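Local coordinates for protein deacetylase EF_0837 (Enterococcus faecalis, PDB 2ICS) that acts in vitro as a very inefficient zinc-dependent esterase, deacetylating acetyl-(R)-mandelate, and belongs to the metallo-dependent hydrolases, at residues 172-177 and 202-207; 231-236 and 262-267. All blocks are in the same frame, centred on the assembly; numbering follows the deposited sequence.

Both contacts lie on the outer layer of the TIM barrel, where a helix meets the loop that leaves the next helix along the chain, and both are partly buried. Contact 1 joins helix 168-178 to the loop before strand 208-210 through polar groups: a lysine salt-bridged to two carboxylates, and an amide. Contact 2 joins helix 230-237 to the loop after helix 253-261 and buries nearly twice the area, 349 against 188 Å², mostly through a selenomethionine between two aromatic rings, with hydrogen bonds at the ring edges. Their centres are 18 Å apart and they do not touch; contact 2 follows contact 1 in the chain.

Contact 1. Residues 172-177 and 202-207; sequences LAKQIQ and LMEKGD
A salt-bridge network built on K174, E204 and D207 ties helix 168-178 to the loop that runs from helix 196-202 into strand 208-210 of the TIM barrel. The loop residues from E204 to D207 form a type II beta turn, with the CB atoms of both acids directed toward the helix. K174 leaves the helix with its chain bent at chi2 and chi3, -64° and -70°, and this curl carries CE past the carbonyl O of L202 and sets NZ between the two carboxylates. There K174 NZ is 2.8 Å from D207 OD2, reached through the syn lone pair, and 2.9 Å from E204 OE1, approached on the anti side and tilted somewhat out of the carboxylate plane. A third bond comes from its own helix, one turn on: K174 NZ donates to OE1 of Q177, in the plane of that carbonyl, at 2.7 Å.

Q177 reaches the D207 carboxylate. With chi1 and chi2 both near 180°, the side chain runs straight out from the helix to D207, and its amide lies nearly coplanar with the carboxylate, 17° apart. Q177 NE2 donates to D207 OD1 at 3.1 Å and also to the backbone O of I183. The amide is therefore held by K174 at its oxygen and by two acceptors at its nitrogen, which fixes its flip. K174 and Q177 also both touch L185, while L202 packs on L170 and E171 of helix 168-178. D207 is buried, and the lysine and amide around it would be expected to favour the ionised carboxylate. D207 OD2 also accepts from the backbone N of E204, a nearly straight bond of 2.6 Å that spans the ends of the turn, alongside the backbone bond from D207 N to E204 O.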
ATOM      1  N   LEU A 172     -16.963 -16.189  -2.732  1.00 31.57           N
ATOM      2  CA  LEU A 172     -17.889 -15.267  -2.092  1.00 32.17           C
ATOM      3  C   LEU A 172     -17.368 -13.841  -2.269  1.00 33.15           C
ATOM      4  O   LEU A 172     -18.145 -12.909  -2.475  1.00 33.27           O
ATOM      5  CB  LEU A 172     -18.020 -15.583  -0.597  1.00 32.67           C
ATOM      6  CG  LEU A 172     -18.692 -16.898  -0.183  1.00 35.25           C
ATOM      7  CD1 LEU A 172     -18.676 -17.007   1.333  1.00 35.39           C
ATOM      8  CD2 LEU A 172     -20.127 -16.951  -0.702  1.00 35.07           C
ATOM      9  N   ALA A 173     -16.048 -13.680  -2.190  1.00 32.37           N
ATOM     10  CA  ALA A 173     -15.434 -12.364  -2.349  1.00 32.04           C
ATOM     11  C   ALA A 173     -15.703 -11.841  -3.761  1.00 31.98           C
ATOM     12  O   ALA A 173     -16.068 -10.682  -3.942  1.00 31.23           O
ATOM     13  CB  ALA A 173     -13.930 -12.450  -2.086  1.00 28.83           C
ATOM     14  N   LYS A 174     -15.531 -12.699  -4.761  1.00 32.39           N
ATOM     15  CA  LYS A 174     -15.783 -12.293  -6.137  1.00 34.91           C
ATOM     16  C   LYS A 174     -17.263 -11.953  -6.360  1.00 36.12           C
ATOM     17  O   LYS A 174     -17.591 -11.048  -7.125  1.00 35.38           O
ATOM     18  CB  LYS A 174     -15.338 -13.396  -7.102  1.00 35.37           C
ATOM     19  CG  LYS A 174     -13.825 -13.615  -7.125  1.00 35.32           C
ATOM     20  CD  LYS A 174     -13.081 -12.377  -7.635  1.00 33.29           C
ATOM     21  CE  LYS A 174     -13.312 -12.156  -9.125  1.00 30.22           C
ATOM     22  NZ  LYS A 174     -12.704 -10.883  -9.616  1.00 26.55           N
ATOM     23  N   GLN A 175     -18.151 -12.679  -5.686  1.00 37.84           N
ATOM     24  CA  GLN A 175     -19.587 -12.436  -5.805  1.00 39.48           C
ATOM     25  C   GLN A 175     -19.909 -11.068  -5.211  1.00 39.10           C
ATOM     26  O   GLN A 175     -20.625 -10.268  -5.813  1.00 38.61           O
ATOM     27  CB  GLN A 175     -20.367 -13.518  -5.058  1.00 43.70           C
ATOM     28  CG  GLN A 175     -21.868 -13.283  -4.984  1.00 48.31           C
ATOM     29  CD  GLN A 175     -22.550 -14.234  -4.017  1.00 52.13           C
ATOM     30  OE1 GLN A 175     -22.432 -15.455  -4.144  1.00 53.41           O
ATOM     31  NE2 GLN A 175     -23.269 -13.680  -3.041  1.00 53.69           N
ATOM     32  N   ILE A 176     -19.375 -10.819  -4.018  1.00 37.97           N
ATOM     33  CA  ILE A 176     -19.565  -9.555  -3.323  1.00 36.74           C
ATOM     34  C   ILE A 176     -19.039  -8.404  -4.179  1.00 38.30           C
ATOM     35  O   ILE A 176     -19.588  -7.300  -4.152  1.00 39.02           O
ATOM     36  CB  ILE A 176     -18.815  -9.551  -1.976  1.00 36.08           C
ATOM     37  CG1 ILE A 176     -19.418 -10.610  -1.053  1.00 32.59           C
ATOM     38  CG2 ILE A 176     -18.878  -8.160  -1.341  1.00 32.34           C
ATOM     39  CD1 ILE A 176     -18.652 -10.810   0.225  1.00 33.67           C
ATOM     40  N   GLN A 177     -17.971  -8.666  -4.930  1.00 38.66           N
ATOM     41  CA  GLN A 177     -17.381  -7.655  -5.801  1.00 39.43           C
ATOM     42  C   GLN A 177     -18.374  -7.353  -6.914  1.00 41.16           C
ATOM     43  O   GLN A 177     -18.614  -6.194  -7.260  1.00 41.11           O
ATOM     44  CB  GLN A 177     -16.063  -8.163  -6.402  1.00 37.08           C
ATOM     45  CG  GLN A 177     -15.396  -7.182  -7.370  1.00 35.93           C
ATOM     46  CD  GLN A 177     -14.072  -7.702  -7.928  1.00 35.50           C
ATOM     47  OE1 GLN A 177     -14.021  -8.761  -8.558  1.00 34.80           O
ATOM     48  NE2 GLN A 177     -12.998  -6.955  -7.699  1.00 30.88           N
ATOM     49  N   LEU A 202      -8.998 -17.751  -9.998  1.00 34.98           N
ATOM     50  CA  LEU A 202     -10.242 -17.018  -9.788  1.00 36.29           C
ATOM     51  C   LEU A 202     -10.095 -15.499  -9.843  1.00 36.85           C
ATOM     52  O   LEU A 202     -11.081 -14.777  -9.997  1.00 37.41           O
ATOM     53  CB  LEU A 202     -10.876 -17.427  -8.458  1.00 37.98           C
ATOM     54  CG  LEU A 202     -11.635 -18.760  -8.429  1.00 41.35           C
ATOM     55  CD1 LEU A 202     -10.693 -19.921  -8.715  1.00 41.63           C
ATOM     56  CD2 LEU A 202     -12.289 -18.927  -7.061  1.00 42.56           C
HETATM   57  N   MSE A 203      -8.869 -15.007  -9.726  1.00 36.75           N
HETATM   58  CA  MSE A 203      -8.638 -13.565  -9.765  1.00 38.04           C
HETATM   59  C   MSE A 203      -8.574 -13.033 -11.194  1.00 36.20           C
HETATM   60  O   MSE A 203      -8.160 -13.734 -12.116  1.00 34.27           O
HETATM   61  CB  MSE A 203      -7.349 -13.221  -9.012  1.00 38.48           C
HETATM   62  CG  MSE A 203      -7.411 -13.582  -7.534  1.00 42.34           C
HETATM   63 SE   MSE A 203      -5.811 -13.122  -6.559  1.00 46.57          SE
HETATM   64  CE  MSE A 203      -4.767 -14.662  -6.966  1.00 48.86           C
ATOM     65  N   GLU A 204      -8.986 -11.783 -11.364  1.00 36.34           N
ATOM     66  CA  GLU A 204      -8.996 -11.153 -12.678  1.00 37.41           C
ATOM     67  C   GLU A 204      -8.183  -9.864 -12.676  1.00 37.30           C
ATOM     68  O   GLU A 204      -7.772  -9.375 -11.619  1.00 35.14           O
ATOM     69  CB  GLU A 204     -10.437 -10.833 -13.087  1.00 38.61           C
ATOM     70  CG  GLU A 204     -11.381 -12.029 -13.061  1.00 42.56           C
ATOM     71  CD  GLU A 204     -12.830 -11.632 -13.293  1.00 45.79           C
ATOM     72  OE1 GLU A 204     -13.381 -10.869 -12.470  1.00 46.07           O
ATOM     73  OE2 GLU A 204     -13.420 -12.079 -14.298  1.00 47.88           O
ATOM     74  N   LYS A 205      -7.955  -9.317 -13.868  1.00 36.35           N
ATOM     75  CA  LYS A 205      -7.221  -8.069 -13.998  1.00 36.09           C
ATOM     76  C   LYS A 205      -7.869  -7.064 -13.054  1.00 34.19           C
ATOM     77  O   LYS A 205      -9.095  -6.955 -13.008  1.00 32.18           O
ATOM     78  CB  LYS A 205      -7.307  -7.544 -15.432  1.00 38.71           C
ATOM     79  CG  LYS A 205      -6.631  -6.195 -15.625  1.00 41.64           C
ATOM     80  CD  LYS A 205      -6.860  -5.649 -17.027  1.00 45.65           C
ATOM     81  CE  LYS A 205      -6.210  -4.283 -17.192  1.00 47.72           C
ATOM     82  NZ  LYS A 205      -6.449  -3.701 -18.545  1.00 51.25           N
ATOM     83  N   GLY A 206      -7.051  -6.340 -12.295  1.00 32.47           N
ATOM     84  CA  GLY A 206      -7.595  -5.363 -11.370  1.00 27.87           C
ATOM     85  C   GLY A 206      -7.614  -5.864  -9.938  1.00 27.05           C
ATOM     86  O   GLY A 206      -7.580  -5.066  -9.000  1.00 25.77           O
ATOM     87  N   ASP A 207      -7.695  -7.181  -9.763  1.00 26.55           N
ATOM     88  CA  ASP A 207      -7.690  -7.756  -8.423  1.00 24.36           C
ATOM     89  C   ASP A 207      -6.261  -7.620  -7.923  1.00 23.97           C
ATOM     90  O   ASP A 207      -5.310  -7.871  -8.665  1.00 23.05           O
ATOM     91  CB  ASP A 207      -8.106  -9.233  -8.450  1.00 26.56           C
ATOM     92  CG  ASP A 207      -9.587  -9.425  -8.772  1.00 27.61           C
ATOM     93  OD1 ASP A 207     -10.401  -8.547  -8.403  1.00 26.15           O
ATOM     94  OD2 ASP A 207      -9.939 -10.463  -9.379  1.00 27.88           O
TER

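Contact 2. Residues 231-236 and 262-267; sequences FAWQAY and EGMKAA
The selenomethionine M264 lies between the rings of W233 and Y236, its terminal methyl over the indole and its CG over the phenol. M264 CE sits 3.8 Å from the centroid of the five-membered ring of W233, close to the normal, in a CH-pi contact, and it also touches Y236 CB. M264 CG stands over the face of Y236, 3.9 Å from the ring centroid and offset toward the rim. M264 SE lies above both faces at greater range, 4.8 Å from the Y236 centroid and 5.2 Å from that of the six-membered ring of W233, as a Met-aromatic contact to each. The chain runs straight through chi1 and chi2 and turns only at chi3, -88°, where CE swings onto the indole.

Polar bonds at the ring edges hold the two aromatics. W233 NE1 donates to E262 OE1 at 2.9 Å, with the acceptor close to the indole plane and the N-H angle at 161°. The other carboxylate oxygen, OE2, accepts from the backbone N of I228. Y236, whose CG is anti to the backbone N, extends from the helix to place OH 3.2 Å from the carbonyl O of K265, in the carbonyl plane and on a lone pair. Ahead of M264, G263 ends helix 253-261 in a Schellman motif with positive phi, and its carbonyl carbon lies at the edge of the indole.

Further out, I228 packs against both W233 and M264, A259 of helix 253-261 touches M264, and F242 of strand 241-243 meets Y236 edge-to-face. Helix 230-237 is thus joined to the loop after helix 253-261, whose start E262 ties to strand 227-228 and whose A267 is tied to strand 241-243 by backbone hydrogen bonding with F242.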
ATOM      1  N   PHE A 231       1.878 -20.537 -13.771  1.00 32.02           N
ATOM      2  CA  PHE A 231       0.557 -19.980 -13.538  1.00 29.75           C
ATOM      3  C   PHE A 231       0.638 -18.628 -12.844  1.00 29.02           C
ATOM      4  O   PHE A 231      -0.288 -17.822 -12.937  1.00 31.12           O
ATOM      5  CB  PHE A 231      -0.320 -20.971 -12.752  1.00 28.46           C
ATOM      6  CG  PHE A 231       0.214 -21.328 -11.393  1.00 29.15           C
ATOM      7  CD1 PHE A 231       0.022 -20.479 -10.307  1.00 26.99           C
ATOM      8  CD2 PHE A 231       0.879 -22.533 -11.190  1.00 29.49           C
ATOM      9  CE1 PHE A 231       0.480 -20.823  -9.042  1.00 28.03           C
ATOM     10  CE2 PHE A 231       1.344 -22.892  -9.928  1.00 28.01           C
ATOM     11  CZ  PHE A 231       1.142 -22.034  -8.850  1.00 28.96           C
ATOM     12  N   ALA A 232       1.749 -18.373 -12.156  1.00 28.16           N
ATOM     13  CA  ALA A 232       1.943 -17.087 -11.488  1.00 27.88           C
ATOM     14  C   ALA A 232       2.203 -16.054 -12.590  1.00 27.40           C
ATOM     15  O   ALA A 232       1.697 -14.937 -12.544  1.00 27.68           O
ATOM     16  CB  ALA A 232       3.127 -17.157 -10.527  1.00 26.57           C
ATOM     17  N   TRP A 233       2.993 -16.442 -13.587  1.00 27.65           N
ATOM     18  CA  TRP A 233       3.282 -15.562 -14.712  1.00 27.27           C
ATOM     19  C   TRP A 233       1.990 -15.295 -15.477  1.00 27.31           C
ATOM     20  O   TRP A 233       1.747 -14.185 -15.951  1.00 26.66           O
ATOM     21  CB  TRP A 233       4.300 -16.204 -15.655  1.00 27.30           C
ATOM     22  CG  TRP A 233       5.682 -15.675 -15.479  1.00 24.58           C
ATOM     23  CD1 TRP A 233       6.738 -16.311 -14.895  1.00 23.19           C
ATOM     24  CD2 TRP A 233       6.147 -14.376 -15.854  1.00 24.88           C
ATOM     25  NE1 TRP A 233       7.839 -15.483 -14.881  1.00 25.00           N
ATOM     26  CE2 TRP A 233       7.501 -14.288 -15.463  1.00 25.87           C
ATOM     27  CE3 TRP A 233       5.550 -13.274 -16.481  1.00 26.37           C
ATOM     28  CZ2 TRP A 233       8.272 -13.137 -15.678  1.00 26.52           C
ATOM     29  CZ3 TRP A 233       6.318 -12.125 -16.694  1.00 27.30           C
ATOM     30  CH2 TRP A 233       7.663 -12.069 -16.292  1.00 25.60           C
ATOM     31  N   GLN A 234       1.162 -16.325 -15.593  1.00 27.87           N
ATOM     32  CA  GLN A 234      -0.103 -16.200 -16.299  1.00 28.43           C
ATOM     33  C   GLN A 234      -0.998 -15.160 -15.638  1.00 28.85           C
ATOM     34  O   GLN A 234      -1.535 -14.284 -16.309  1.00 28.99           O
ATOM     35  CB  GLN A 234      -0.806 -17.558 -16.345  1.00 29.29           C
ATOM     36  CG  GLN A 234      -0.158 -18.533 -17.317  1.00 31.74           C
ATOM     37  CD  GLN A 234      -0.609 -19.967 -17.105  1.00 33.79           C
ATOM     38  OE1 GLN A 234      -1.780 -20.226 -16.829  1.00 35.90           O
ATOM     39  NE2 GLN A 234       0.319 -20.908 -17.249  1.00 30.37           N
ATOM     40  N   ALA A 235      -1.155 -15.255 -14.322  1.00 28.71           N
ATOM     41  CA  ALA A 235      -1.980 -14.305 -13.589  1.00 27.29           C
ATOM     42  C   ALA A 235      -1.383 -12.911 -13.761  1.00 27.26           C
ATOM     43  O   ALA A 235      -2.097 -11.935 -13.981  1.00 26.99           O
ATOM     44  CB  ALA A 235      -2.024 -14.685 -12.109  1.00 27.32           C
ATOM     45  N   TYR A 236      -0.062 -12.830 -13.654  1.00 27.68           N
ATOM     46  CA  TYR A 236       0.659 -11.571 -13.812  1.00 28.01           C
ATOM     47  C   TYR A 236       0.395 -11.009 -15.209  1.00 29.12           C
ATOM     48  O   TYR A 236       0.006  -9.852 -15.371  1.00 29.92           O
ATOM     49  CB  TYR A 236       2.156 -11.821 -13.634  1.00 26.39           C
ATOM     50  CG  TYR A 236       3.039 -10.592 -13.762  1.00 29.28           C
ATOM     51  CD1 TYR A 236       3.158  -9.683 -12.714  1.00 26.02           C
ATOM     52  CD2 TYR A 236       3.792 -10.366 -14.920  1.00 28.39           C
ATOM     53  CE1 TYR A 236       4.010  -8.583 -12.806  1.00 28.85           C
ATOM     54  CE2 TYR A 236       4.648  -9.268 -15.023  1.00 28.96           C
ATOM     55  CZ  TYR A 236       4.754  -8.382 -13.957  1.00 29.03           C
ATOM     56  OH  TYR A 236       5.624  -7.319 -14.023  1.00 28.37           O
ATOM     57  N   GLU A 262      13.728 -12.534 -14.091  1.00 30.89           N
ATOM     58  CA  GLU A 262      12.828 -13.070 -15.109  1.00 30.28           C
ATOM     59  C   GLU A 262      12.024 -11.940 -15.741  1.00 29.87           C
ATOM     60  O   GLU A 262      11.199 -12.170 -16.621  1.00 31.97           O
ATOM     61  CB  GLU A 262      11.878 -14.126 -14.511  1.00 28.74           C
ATOM     62  CG  GLU A 262      12.549 -15.471 -14.245  1.00 28.41           C
ATOM     63  CD  GLU A 262      11.600 -16.536 -13.712  1.00 28.33           C
ATOM     64  OE1 GLU A 262      10.456 -16.630 -14.204  1.00 25.96           O
ATOM     65  OE2 GLU A 262      12.010 -17.294 -12.806  1.00 28.80           O
ATOM     66  N   GLY A 263      12.266 -10.717 -15.285  1.00 30.50           N
ATOM     67  CA  GLY A 263      11.566  -9.574 -15.841  1.00 29.85           C
ATOM     68  C   GLY A 263      10.251  -9.239 -15.169  1.00 30.29           C
ATOM     69  O   GLY A 263       9.429  -8.515 -15.730  1.00 31.01           O
HETATM   70  N   MSE A 264      10.050  -9.755 -13.962  1.00 29.34           N
HETATM   71  CA  MSE A 264       8.817  -9.506 -13.221  1.00 28.21           C
HETATM   72  C   MSE A 264       9.040  -8.515 -12.076  1.00 26.38           C
HETATM   73  O   MSE A 264       9.966  -8.676 -11.284  1.00 24.95           O
HETATM   74  CB  MSE A 264       8.280 -10.827 -12.665  1.00 30.22           C
HETATM   75  CG  MSE A 264       7.002 -10.702 -11.848  1.00 33.06           C
HETATM   76 SE   MSE A 264       6.523 -12.386 -11.006  1.00 41.59          SE
HETATM   77  CE  MSE A 264       5.465 -13.166 -12.437  1.00 33.51           C
ATOM     78  N   LYS A 265       8.184  -7.498 -11.997  1.00 26.14           N
ATOM     79  CA  LYS A 265       8.266  -6.477 -10.951  1.00 25.30           C
ATOM     80  C   LYS A 265       6.902  -6.285 -10.293  1.00 24.90           C
ATOM     81  O   LYS A 265       5.864  -6.461 -10.938  1.00 22.21           O
ATOM     82  CB  LYS A 265       8.713  -5.130 -11.537  1.00 25.17           C
ATOM     83  CG  LYS A 265      10.091  -5.138 -12.171  1.00 29.21           C
ATOM     84  CD  LYS A 265      10.455  -3.768 -12.746  1.00 30.85           C
ATOM     85  CE  LYS A 265      11.845  -3.806 -13.379  1.00 33.43           C
ATOM     86  NZ  LYS A 265      12.264  -2.500 -13.958  1.00 36.12           N
ATOM     87  N   ALA A 266       6.902  -5.919  -9.013  1.00 23.21           N
ATOM     88  CA  ALA A 266       5.647  -5.684  -8.315  1.00 23.06           C
ATOM     89  C   ALA A 266       5.038  -4.392  -8.862  1.00 22.39           C
ATOM     90  O   ALA A 266       5.756  -3.455  -9.216  1.00 22.97           O
ATOM     91  CB  ALA A 266       5.889  -5.561  -6.812  1.00 22.38           C
ATOM     92  N   ALA A 267       3.716  -4.348  -8.936  1.00 21.50           N
ATOM     93  CA  ALA A 267       3.021  -3.171  -9.438  1.00 21.97           C
ATOM     94  C   ALA A 267       2.999  -2.079  -8.377  1.00 23.40           C
ATOM     95  O   ALA A 267       3.059  -0.886  -8.690  1.00 22.71           O
ATOM     96  CB  ALA A 267       1.595  -3.539  -9.836  1.00 21.57           C
TER